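Local atomic coordinates of sulfatase (Bacteroides fragilis CAG:558, PDB entry 6USS), a protein that probably hydrolyses aryl sulfate esters, as a calcium-binding member of the sulfatase family from a gut bacterium. Residues I438-T443 with Y454-K459; D122-A127 with P428-N433. The protein carries 1 engineered substitution. One frame throughout, in Å; residues are numbered along the deposited sequence.

Contact 1: I438-T443 with Y454-K459; sequences IGPTCT and YYENGK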
loop_
_atom_site.group_PDB
_atom_site.type_symbol
_atom_site.label_atom_id
_atom_site.label_comp_id
_atom_site.label_asym_id
_atom_site.label_seq_id
_atom_site.Cartn_x
_atom_site.Cartn_y
_atom_site.Cartn_z
ATOM N N ILE A 438 -19.613 7.882 -32.415
ATOM C CA ILE A 438 -18.430 8.471 -31.798
ATOM C C ILE A 438 -18.479 9.982 -31.951
ATOM O O ILE A 438 -18.824 10.500 -33.019
ATOM C CB ILE A 438 -17.142 7.903 -32.417
ATOM C CG1 ILE A 438 -17.170 6.378 -32.415
ATOM C CG2 ILE A 438 -15.946 8.399 -31.664
ATOM C CD1 ILE A 438 -15.928 5.746 -33.024
ATOM N N GLY A 439 -18.093 10.687 -30.885
ATOM C CA GLY A 439 -18.135 12.127 -30.822
ATOM C C GLY A 439 -18.679 12.573 -29.475
ATOM O O GLY A 439 -19.056 11.746 -28.635
ATOM N N PRO A 440 -18.748 13.885 -29.244
ATOM C CA PRO A 440 -19.311 14.393 -27.972
ATOM C C PRO A 440 -20.804 14.094 -27.858
ATOM O O PRO A 440 -21.616 14.600 -28.636
ATOM C CB PRO A 440 -19.050 15.903 -28.042
ATOM C CG PRO A 440 -18.250 16.135 -29.304
ATOM C CD PRO A 440 -18.410 14.965 -30.190
ATOM N N THR A 441 -21.168 13.285 -26.862
ATOM C CA THR A 441 -22.545 12.843 -26.692
ATOM C C THR A 441 -22.871 12.717 -25.211
ATOM O O THR A 441 -21.981 12.578 -24.366
ATOM C CB THR A 441 -22.786 11.475 -27.339
ATOM O OG1 THR A 441 -21.860 10.523 -26.787
ATOM C CG2 THR A 441 -22.633 11.534 -28.853
ATOM N N CYS A 442 -24.162 12.737 -24.908
ATOM C CA CYS A 442 -24.666 12.104 -23.706
ATOM C C CYS A 442 -25.802 11.178 -24.100
ATOM O O CYS A 442 -26.466 11.375 -25.119
ATOM C CB CYS A 442 -25.148 13.132 -22.662
ATOM S SG CYS A 442 -26.035 14.477 -23.423
ATOM N N THR A 443 -26.038 10.178 -23.268
ATOM C CA THR A 443 -26.967 9.106 -23.567
ATOM C C THR A 443 -27.755 8.772 -22.317
ATOM O O THR A 443 -27.186 8.715 -21.216
ATOM C CB THR A 443 -26.208 7.865 -24.040
ATOM O OG1 THR A 443 -25.431 8.204 -25.188
ATOM C CG2 THR A 443 -27.176 6.766 -24.413
ATOM N N TYR A 454 -26.231 14.505 -29.530
ATOM C CA TYR A 454 -24.925 14.848 -30.078
ATOM C C TYR A 454 -24.677 16.335 -29.853
ATOM O O TYR A 454 -25.362 17.182 -30.442
ATOM C CB TYR A 454 -24.849 14.490 -31.556
ATOM C CG TYR A 454 -24.893 13.000 -31.844
ATOM C CD1 TYR A 454 -26.096 12.296 -31.785
ATOM C CD2 TYR A 454 -23.735 12.293 -32.179
ATOM C CE1 TYR A 454 -26.152 10.942 -32.056
ATOM C CE2 TYR A 454 -23.784 10.927 -32.467
ATOM C CZ TYR A 454 -25.001 10.258 -32.407
ATOM O OH TYR A 454 -25.075 8.905 -32.684
ATOM N N TYR A 455 -23.686 16.640 -29.004
ATOM C CA TYR A 455 -23.353 18.022 -28.685
ATOM C C TYR A 455 -22.980 18.816 -29.924
ATOM O O TYR A 455 -23.212 20.026 -29.966
ATOM C CB TYR A 455 -22.189 18.073 -27.699
ATOM C CG TYR A 455 -22.517 17.674 -26.289
ATOM C CD1 TYR A 455 -23.226 18.520 -25.466
ATOM C CD2 TYR A 455 -22.098 16.460 -25.771
ATOM C CE1 TYR A 455 -23.516 18.182 -24.169
ATOM C CE2 TYR A 455 -22.387 16.107 -24.456
ATOM C CZ TYR A 455 -23.092 16.985 -23.667
ATOM O OH TYR A 455 -23.404 16.682 -22.372
ATOM N N GLU A 456 -22.378 18.166 -30.926
ATOM C CA GLU A 456 -21.757 18.929 -32.002
ATOM C C GLU A 456 -22.797 19.613 -32.885
ATOM O O GLU A 456 -22.544 20.715 -33.389
ATOM C CB GLU A 456 -20.825 18.040 -32.840
ATOM C CG GLU A 456 -19.740 18.831 -33.597
ATOM C CD GLU A 456 -18.868 17.977 -34.529
ATOM O OE1 GLU A 456 -18.661 16.772 -34.233
ATOM O OE2 GLU A 456 -18.370 18.527 -35.549
ATOM N N ASN A 457 -23.973 19.002 -33.069
ATOM C CA ASN A 457 -24.997 19.645 -33.881
ATOM C C ASN A 457 -26.408 19.459 -33.338
ATOM O O ASN A 457 -27.362 19.731 -34.070
ATOM C CB ASN A 457 -24.939 19.124 -35.316
ATOM C CG ASN A 457 -25.236 17.634 -35.403
ATOM O OD1 ASN A 457 -25.320 16.948 -34.378
ATOM N ND2 ASN A 457 -25.404 17.128 -36.628
ATOM N N GLY A 458 -26.574 18.993 -32.096
ATOM C CA GLY A 458 -27.895 18.819 -31.510
ATOM C C GLY A 458 -28.707 17.662 -32.056
ATOM O O GLY A 458 -29.898 17.551 -31.739
ATOM N N LYS A 459 -28.111 16.812 -32.887
ATOM C CA LYS A 459 -28.820 15.663 -33.428
ATOM C C LYS A 459 -29.231 14.725 -32.296
ATOM O O LYS A 459 -28.478 14.521 -31.338
ATOM C CB LYS A 459 -27.915 14.945 -34.440
ATOM C CG LYS A 459 -28.433 13.630 -34.984
ATOM C CD LYS A 459 -29.379 13.849 -36.175
ATOM C CE LYS A 459 -29.978 12.522 -36.679
ATOM N NZ LYS A 459 -31.329 12.727 -37.294
HETATM O O HOH W 1 -21.510 15.415 -31.194
#
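Pro440 O is gripped twice: Tyr455 N donates to it at 2.9 Å, and water 1 donates to it at 2.7 Å. The same water accepts from Glu456 N at 2.9 Å, which extends the backbone link one residue into the turn. These bonds lie at the open end of the hairpin made by strands 441-446 and 449-454, the two central strands of the four-stranded antiparallel sheet characteristic of the small C-terminal subdomain of sulfatases. Register is set by Thr441 and Tyr454, an antiparallel non-hydrogen-bonded pair whose CA atoms are 4.6 Å apart. Their side chains run side by side on one face of the sheet. There Thr441 CG2 sits over the Tyr454 ring, 4.0 Å from its centroid and 28° off the normal, a CH-pi contact; the phenol OH of Tyr454 is hydrogen-bonded to Glu461 on the next strand. Beyond Tyr454 the chain leaves the strand, and Gly458 N returns to Tyr454 O. Tyr455 turns its ring back along the opposing backbone, CG being opposite its own carbonyl carbon and next to its N (chi1 -73°). Pro440 C consequently lies in the ring plane, 3.4 Å from Tyr455 CD2, while the CB atoms of Pro440 and Tyr455 pack together. The side chains of Tyr455 and Cys442 both touch Leu494 of helix 480-496, which covers this side. Tyr455 OH is hydrogen-bonded to Asn426 OD1, and Cys442 SG comes to 3.6 Å from Tyr455 OH and lies obliquely to the ring, a sulfur-aromatic contact.

Contact 2: D122-A127 with P428-N433; sequences DVFNVA and PNHWGN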
loop_
_atom_site.group_PDB
_atom_site.type_symbol
_atom_site.label_atom_id
_atom_site.label_comp_id
_atom_site.label_asym_id
_atom_site.label_seq_id
_atom_site.Cartn_x
_atom_site.Cartn_y
_atom_site.Cartn_z
ATOM N N ASP A 122 -11.775 22.181 -34.341
ATOM C CA ASP A 122 -12.030 23.553 -34.754
ATOM C C ASP A 122 -13.518 23.911 -34.678
ATOM O O ASP A 122 -13.908 24.971 -35.172
ATOM C CB ASP A 122 -11.453 23.805 -36.160
ATOM C CG ASP A 122 -12.021 22.871 -37.225
ATOM O OD1 ASP A 122 -13.134 22.334 -37.023
ATOM O OD2 ASP A 122 -11.351 22.678 -38.274
ATOM N N VAL A 123 -14.344 23.053 -34.062
ATOM C CA VAL A 123 -15.765 23.317 -33.831
ATOM C C VAL A 123 -16.040 23.678 -32.368
ATOM O O VAL A 123 -16.767 24.630 -32.082
ATOM C CB VAL A 123 -16.636 22.112 -34.269
ATOM C CG1 VAL A 123 -18.054 22.212 -33.689
ATOM C CG2 VAL A 123 -16.680 21.981 -35.778
ATOM N N PHE A 124 -15.490 22.908 -31.426
ATOM C CA PHE A 124 -15.873 23.028 -30.021
ATOM C C PHE A 124 -14.652 22.898 -29.123
ATOM O O PHE A 124 -13.592 22.413 -29.538
ATOM C CB PHE A 124 -16.915 21.963 -29.598
ATOM C CG PHE A 124 -16.519 20.543 -29.951
ATOM C CD1 PHE A 124 -15.625 19.829 -29.147
ATOM C CD2 PHE A 124 -17.020 19.926 -31.094
ATOM C CE1 PHE A 124 -15.244 18.529 -29.483
ATOM C CE2 PHE A 124 -16.649 18.628 -31.419
ATOM C CZ PHE A 124 -15.753 17.932 -30.610
ATOM N N ASN A 125 -14.824 23.355 -27.879
ATOM C CA ASN A 125 -13.929 23.052 -26.775
ATOM C C ASN A 125 -14.555 21.969 -25.921
ATOM O O ASN A 125 -15.754 22.015 -25.643
ATOM C CB ASN A 125 -13.672 24.280 -25.909
ATOM C CG ASN A 125 -12.971 25.362 -26.663
ATOM O OD1 ASN A 125 -11.821 25.186 -27.074
ATOM N ND2 ASN A 125 -13.663 26.480 -26.885
ATOM N N VAL A 126 -13.746 21.001 -25.500
ATOM C CA VAL A 126 -14.255 19.927 -24.654
ATOM C C VAL A 126 -14.536 20.476 -23.261
ATOM O O VAL A 126 -14.128 21.597 -22.930
ATOM C CB VAL A 126 -13.272 18.743 -24.606
ATOM C CG1 VAL A 126 -13.137 18.109 -25.991
ATOM C CG2 VAL A 126 -11.932 19.205 -24.123
ATOM N N ALA A 127 -15.240 19.697 -22.437
ATOM C CA ALA A 127 -15.448 20.078 -21.043
ATOM C C ALA A 127 -14.110 20.239 -20.337
ATOM O O ALA A 127 -13.096 19.656 -20.734
ATOM C CB ALA A 127 -16.283 19.031 -20.315
ATOM N N PRO A 428 -18.485 14.442 -23.041
ATOM C CA PRO A 428 -18.270 15.793 -23.575
ATOM C C PRO A 428 -16.818 16.013 -23.988
ATOM O O PRO A 428 -16.157 16.952 -23.536
ATOM C CB PRO A 428 -18.666 16.690 -22.397
ATOM C CG PRO A 428 -18.283 15.875 -21.182
ATOM C CD PRO A 428 -18.397 14.403 -21.572
ATOM N N ASN A 429 -16.311 15.126 -24.846
ATOM C CA ASN A 429 -14.889 15.040 -25.135
ATOM C C ASN A 429 -14.677 14.752 -26.616
ATOM O O ASN A 429 -15.627 14.571 -27.380
ATOM C CB ASN A 429 -14.232 13.957 -24.282
ATOM C CG ASN A 429 -14.220 14.307 -22.829
ATOM O OD1 ASN A 429 -15.222 14.119 -22.127
ATOM N ND2 ASN A 429 -13.095 14.847 -22.360
ATOM N N HIS A 430 -13.412 14.686 -27.027
ATOM C CA HIS A 430 -13.075 14.377 -28.416
ATOM C C HIS A 430 -12.081 13.217 -28.427
ATOM O O HIS A 430 -10.882 13.411 -28.184
ATOM C CB HIS A 430 -12.518 15.603 -29.137
ATOM C CG HIS A 430 -12.687 15.564 -30.627
ATOM N ND1 HIS A 430 -12.144 16.517 -31.466
ATOM C CD2 HIS A 430 -13.342 14.692 -31.428
ATOM C CE1 HIS A 430 -12.454 16.230 -32.717
ATOM N NE2 HIS A 430 -13.182 15.131 -32.723
ATOM N N TRP A 431 -12.588 12.011 -28.707
ATOM C CA TRP A 431 -11.743 10.840 -28.864
ATOM C C TRP A 431 -10.969 10.917 -30.179
ATOM O O TRP A 431 -11.202 11.783 -31.027
ATOM C CB TRP A 431 -12.575 9.566 -28.811
ATOM C CG TRP A 431 -11.766 8.354 -28.569
ATOM C CD1 TRP A 431 -10.831 8.177 -27.590
ATOM C CD2 TRP A 431 -11.812 7.124 -29.310
ATOM N NE1 TRP A 431 -10.285 6.914 -27.678
ATOM C CE2 TRP A 431 -10.870 6.246 -28.720
ATOM C CE3 TRP A 431 -12.555 6.681 -30.415
ATOM C CZ2 TRP A 431 -10.647 4.959 -29.197
ATOM C CZ3 TRP A 431 -12.334 5.406 -30.891
ATOM C CH2 TRP A 431 -11.391 4.552 -30.279
ATOM N N GLY A 432 -10.036 9.987 -30.350
ATOM C CA GLY A 432 -9.066 10.136 -31.417
ATOM C C GLY A 432 -9.569 9.778 -32.796
ATOM O O GLY A 432 -8.927 10.151 -33.781
ATOM N N ASN A 433 -10.694 9.060 -32.890
ATOM C CA ASN A 433 -11.214 8.554 -34.154
ATOM C C ASN A 433 -12.660 8.994 -34.370
ATOM O O ASN A 433 -13.387 9.307 -33.425
ATOM C CB ASN A 433 -11.146 7.019 -34.203
ATOM C CG ASN A 433 -9.731 6.489 -34.086
ATOM O OD1 ASN A 433 -9.518 5.335 -33.699
ATOM N ND2 ASN A 433 -8.755 7.327 -34.418
#
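His430 meets both Phe124 and Val126 at CB, and Phe124 alone with its ring. Its CB lies 4.0 Å from Phe124 CE1 and 4.1 Å from Val126 CG1, at the meeting point of the two side chains. With CG swung away from the backbone N (chi1 -156°), the imidazole stands across the end of the phenyl group. His430 CG is 3.9 Å from Phe124 CZ, His430 ND1 is 4.0 Å and His430 CD2 4.1 Å from that same CZ, which therefore sits over one face of the imidazole, offset toward its rim. Centroids 5.2 Å apart and planes at 61° make this an edge-to-face pair, Phe124 supplying the edge. ND1 also makes a weak hydrogen bond to Arg119 O. The pair joins short strand 124-125, which pairs with strand 503-504, to the loop that follows strand 422-427 of the C-terminal four-stranded sheet. Just past the strand, Val126 CG1 packs on the backbone, 3.6 Å from Asn429 CA. The side chain of Asn429 turns elsewhere, its OD1 bonded to Thr107 and its ND2 to Asp118. Backbone bonding comes from Ala127 N, which donates to Pro428 O at 3.1 Å with an N-H...O angle of 171°.

From the N terminus, the chain first reaches 122-127, where strand 124-125 lies, and then runs through 300 residues, including much of the large mixed sheet, before 428-433 closes contact 2. Contact 1 opens only afterwards, at 438-443, and closes a short loop of ten intervening residues, eight of them in strands. The two loops are therefore in series, neither nesting nor crossing. Contact 1 is local to the C-terminal four-stranded sheet, whereas contact 2 ties strand 124-125 to the loop that connects the first two strands of that sheet. Their centres lie about 10 Å apart, and they touch directly: Pro440 CG packs against Phe124 CZ and Asn429 O, and Glu456 CG against Val123 CG1.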